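ATP-dependent 6-phosphofructokinase isozyme 2 (PDB 3UMO) catalyses the ATP-dependent phosphorylation of fructose 6-phosphate to fructose 1,6-bisphosphate, the first committing step of glycolysis. Local coordinates at residues A[252-257]-A[292-296]. Residues are numbered along the deposited sequence; the frame is centred on the assembly and turned at random.
With K (potassium ion), chain F; ATP (adenosine-5'-triphosphate), chain E.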
ATOM      1  N   VAL A 252       9.127 -14.947  -8.963  1.00 19.76           N
ATOM      2  CA  VAL A 252       8.667 -14.992 -10.343  1.00 17.03           C
ATOM      3  C   VAL A 252       9.441 -16.015 -11.169  1.00 25.96           C
ATOM      4  O   VAL A 252      10.667 -16.009 -11.189  1.00 26.27           O
ATOM      5  CB  VAL A 252       8.789 -13.614 -11.018  1.00 21.98           C
ATOM      6  CG1 VAL A 252       8.319 -13.691 -12.457  1.00 23.33           C
ATOM      7  CG2 VAL A 252       7.996 -12.576 -10.247  1.00 25.40           C
ATOM      8  N   GLY A 253       8.709 -16.889 -11.850  1.00 20.77           N
ATOM      9  CA  GLY A 253       9.313 -17.867 -12.733  1.00 18.39           C
ATOM     10  C   GLY A 253       9.669 -19.190 -12.081  1.00 16.30           C
ATOM     11  O   GLY A 253      10.212 -20.073 -12.737  1.00 15.92           O
ATOM     12  N   ALA A 254       9.368 -19.336 -10.796  1.00 16.14           N
ATOM     13  CA  ALA A 254       9.724 -20.568 -10.084  1.00 14.94           C
ATOM     14  C   ALA A 254       8.985 -21.778 -10.660  1.00 17.42           C
ATOM     15  O   ALA A 254       9.588 -22.835 -10.893  1.00 16.40           O
ATOM     16  CB  ALA A 254       9.424 -20.432  -8.609  1.00 17.16           C
ATOM     17  N   GLY A 255       7.681 -21.621 -10.869  1.00 19.88           N
ATOM     18  CA  GLY A 255       6.852 -22.708 -11.363  1.00 19.54           C
ATOM     19  C   GLY A 255       7.282 -23.225 -12.731  1.00 17.20           C
ATOM     20  O   GLY A 255       7.438 -24.434 -12.946  1.00 17.54           O
ATOM     21  N   ASP A 256       7.471 -22.309 -13.670  1.00 17.51           N
ATOM     22  CA  ASP A 256       7.842 -22.705 -15.021  1.00 20.30           C
ATOM     23  C   ASP A 256       9.257 -23.275 -15.071  1.00 15.61           C
ATOM     24  O   ASP A 256       9.537 -24.173 -15.862  1.00 19.68           O
ATOM     25  CB  ASP A 256       7.676 -21.529 -15.982  1.00 19.77           C
ATOM     26  CG  ASP A 256       6.233 -21.059 -16.079  1.00 22.04           C
ATOM     27  OD1 ASP A 256       6.012 -19.852 -16.316  1.00 25.56           O
ATOM     28  OD2 ASP A 256       5.315 -21.895 -15.918  1.00 26.00           O
ATOM     29  N   SER A 257      10.144 -22.759 -14.226  1.00 16.89           N
ATOM     30  CA  SER A 257      11.495 -23.297 -14.141  1.00 17.37           C
ATOM     31  C   SER A 257      11.449 -24.727 -13.632  1.00 17.03           C
ATOM     32  O   SER A 257      12.126 -25.605 -14.172  1.00 17.24           O
ATOM     33  CB  SER A 257      12.370 -22.448 -13.217  1.00 15.45           C
ATOM     34  OG  SER A 257      12.624 -21.178 -13.801  1.00 19.08           O
ATOM     35  N   THR A 292      11.815 -11.205 -13.267  1.00 26.73           N
ATOM     36  CA  THR A 292      11.202 -12.322 -13.974  1.00 27.11           C
ATOM     37  C   THR A 292      12.190 -13.370 -14.489  1.00 29.57           C
ATOM     38  O   THR A 292      11.785 -14.351 -15.104  1.00 27.55           O
ATOM     39  CB  THR A 292      10.376 -11.817 -15.168  1.00 28.44           C
ATOM     40  OG1 THR A 292      11.231 -11.105 -16.068  1.00 29.38           O
ATOM     41  CG2 THR A 292       9.266 -10.893 -14.693  1.00 35.45           C
ATOM     42  N   ARG A 293      13.478 -13.159 -14.239  1.00 24.72           N
ATOM     43  CA  ARG A 293      14.510 -14.064 -14.712  1.00 29.49           C
ATOM     44  C   ARG A 293      14.279 -15.472 -14.193  1.00 26.90           C
ATOM     45  O   ARG A 293      13.993 -15.673 -13.015  1.00 39.09           O
ATOM     46  CB  ARG A 293      15.888 -13.563 -14.278  1.00 35.55           C
ATOM     47  CG  ARG A 293      16.180 -12.136 -14.700  1.00 44.50           C
ATOM     48  CD  ARG A 293      17.421 -11.592 -14.015  1.00 61.64           C
ATOM     49  NE  ARG A 293      18.595 -12.422 -14.268  1.00 75.32           N
ATOM     50  CZ  ARG A 293      19.663 -12.465 -13.478  1.00 81.58           C
ATOM     51  NH1 ARG A 293      19.708 -11.725 -12.376  1.00 82.22           N
ATOM     52  NH2 ARG A 293      20.685 -13.251 -13.788  1.00 82.00           N
ATOM     53  N   LEU A 294      14.404 -16.442 -15.086  1.00 24.63           N
ATOM     54  CA  LEU A 294      14.201 -17.835 -14.730  1.00 20.64           C
ATOM     55  C   LEU A 294      15.467 -18.429 -14.136  1.00 21.80           C
ATOM     56  O   LEU A 294      16.427 -17.720 -13.853  1.00 26.43           O
ATOM     57  CB  LEU A 294      13.762 -18.636 -15.954  1.00 26.57           C
ATOM     58  CG  LEU A 294      12.610 -18.013 -16.741  1.00 25.98           C
ATOM     59  CD1 LEU A 294      12.394 -18.737 -18.056  1.00 25.12           C
ATOM     60  CD2 LEU A 294      11.342 -18.017 -15.910  1.00 24.04           C
ATOM     61  N   CYS A 295      15.454 -19.741 -13.948  1.00 20.69           N
ATOM     62  CA  CYS A 295      16.595 -20.458 -13.384  1.00 24.75           C
ATOM     63  C   CYS A 295      17.840 -20.397 -14.274  1.00 22.82           C
ATOM     64  O   CYS A 295      17.738 -20.431 -15.504  1.00 22.85           O
ATOM     65  CB  CYS A 295      16.215 -21.927 -13.172  1.00 23.22           C
ATOM     66  SG  CYS A 295      15.692 -22.773 -14.703  1.00 24.38           S
ATOM     67  N   SER A 296      19.017 -20.312 -13.654  1.00 21.45           N
ATOM     68  CA  SER A 296      20.269 -20.427 -14.390  1.00 22.71           C
ATOM     69  C   SER A 296      20.817 -21.840 -14.221  1.00 22.50           C
ATOM     70  O   SER A 296      20.572 -22.489 -13.205  1.00 25.70           O
ATOM     71  CB  SER A 296      21.300 -19.414 -13.889  1.00 28.00           C
ATOM     72  OG  SER A 296      21.766 -19.773 -12.601  1.00 28.67           O
TER
HETATM   73  K     K F 314      13.047 -14.618 -10.474  1.00 20.75           K
HETATM   74  PG  ATP E 313       4.381 -19.884 -10.191  1.00 17.63           P
HETATM   75  O1G ATP E 313       3.607 -20.436 -11.336  1.00 16.36           O
HETATM   76  O2G ATP E 313       5.620 -19.256 -10.823  1.00 15.88           O
HETATM   77  O3G ATP E 313       3.621 -18.888  -9.386  1.00 19.75           O
HETATM   78  PB  ATP E 313       3.959 -22.114  -8.652  1.00 18.74           P
HETATM   79  O1B ATP E 313       2.955 -21.450  -7.661  1.00 16.74           O
HETATM   80  O2B ATP E 313       3.291 -23.000  -9.724  1.00 17.93           O
HETATM   81  O3B ATP E 313       4.938 -21.041  -9.311  1.00 15.99           O
HETATM   82  PA  ATP E 313       5.733 -22.925  -6.535  1.00 17.07           P
HETATM   83  O1A ATP E 313       5.412 -21.621  -5.867  1.00 16.55           O
HETATM   84  O2A ATP E 313       5.509 -24.142  -5.634  1.00 17.17           O
HETATM   85  O3A ATP E 313       4.922 -23.090  -7.849  1.00 14.62           O
HETATM   86  O5' ATP E 313       7.260 -22.842  -7.036  1.00 18.61           O
HETATM   87  C5' ATP E 313       7.875 -23.980  -7.535  1.00 20.38           C
HETATM   88  C4' ATP E 313       9.166 -24.351  -6.958  1.00 17.33           C
HETATM   89  O4' ATP E 313       9.983 -23.162  -6.888  1.00 15.49           O
HETATM   90  C3' ATP E 313       9.055 -24.776  -5.554  1.00 19.31           C
HETATM   91  O3' ATP E 313       8.730 -26.111  -5.448  1.00 17.19           O
HETATM   92  C2' ATP E 313      10.388 -24.457  -5.012  1.00 20.59           C
HETATM   93  O2' ATP E 313      11.310 -25.365  -5.459  1.00 19.73           O
HETATM   94  C1' ATP E 313      10.673 -23.157  -5.659  1.00 15.43           C
HETATM   95  N9  ATP E 313      10.228 -22.034  -4.836  1.00 16.36           N
HETATM   96  C8  ATP E 313       9.081 -21.346  -4.981  1.00 19.83           C
HETATM   97  N7  ATP E 313       9.049 -20.392  -4.017  1.00 17.30           N
HETATM   98  C5  ATP E 313      10.170 -20.480  -3.271  1.00 18.10           C
HETATM   99  C6  ATP E 313      10.664 -19.766  -2.175  1.00 21.70           C
HETATM  100  N6  ATP E 313       9.892 -18.626  -1.577  1.00 19.59           N
HETATM  101  N1  ATP E 313      11.851 -20.127  -1.658  1.00 16.90           N
HETATM  102  C2  ATP E 313      12.558 -21.146  -2.174  1.00 17.83           C
HETATM  103  N3  ATP E 313      12.110 -21.841  -3.223  1.00 17.78           N
HETATM  104  C4  ATP E 313      10.931 -21.531  -3.790  1.00 17.97           C
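Val252 and Arg293 meet through a shared potassium ion, each giving its backbone carbonyl: Val252 O and Arg293 O both lie 2.9 Å from the metal. Main chain alone is used, and the CB of Arg293 points away from 252-257. Carbonyls of Ser250, Ala286, Asn289 and Gly291 complete this monovalent-cation site of the ribokinase family. Val252 lies alongside Thr292; with CG1 anti to the backbone N (chi1 179°), that methyl packs 3.5 Å from Thr292 CA.

Cys295 N donates to Ser257 OG at 3.2 Å, fairly straight at 154°, and the same hydroxyl donates to Gly253 O at 2.9 Å, so one small side chain ties the loop to the first turn of the helix. Ser257 N reaches Gly253 O from the other face of its carbonyl plane. An alanine in place of Ser257 would probably leave Cys295 N without its acceptor. Gly253, the N-cap residue, suits glycine: at its backbone angles (phi 90°) a CB would be jammed against Val252 O, and would also clash with Leu294 CD2, which instead packs 3.8 Å from Gly253 CA.

Residues 253-256 are the family's GAGD motif, whose backbone N-H groups at the helix start form the anion hole; here Gly255 N donates to ATP O2G, and a CB on Gly255 would run into ATP O3B. Potassium and nucleotide thus share one short piece of chain, with Asp256, probably the catalytic residue, next. Around this junction Leu294 packs on helix 40-50, Cys295 and Ser257 on helix 272-286, and Val252 against strand 103-107.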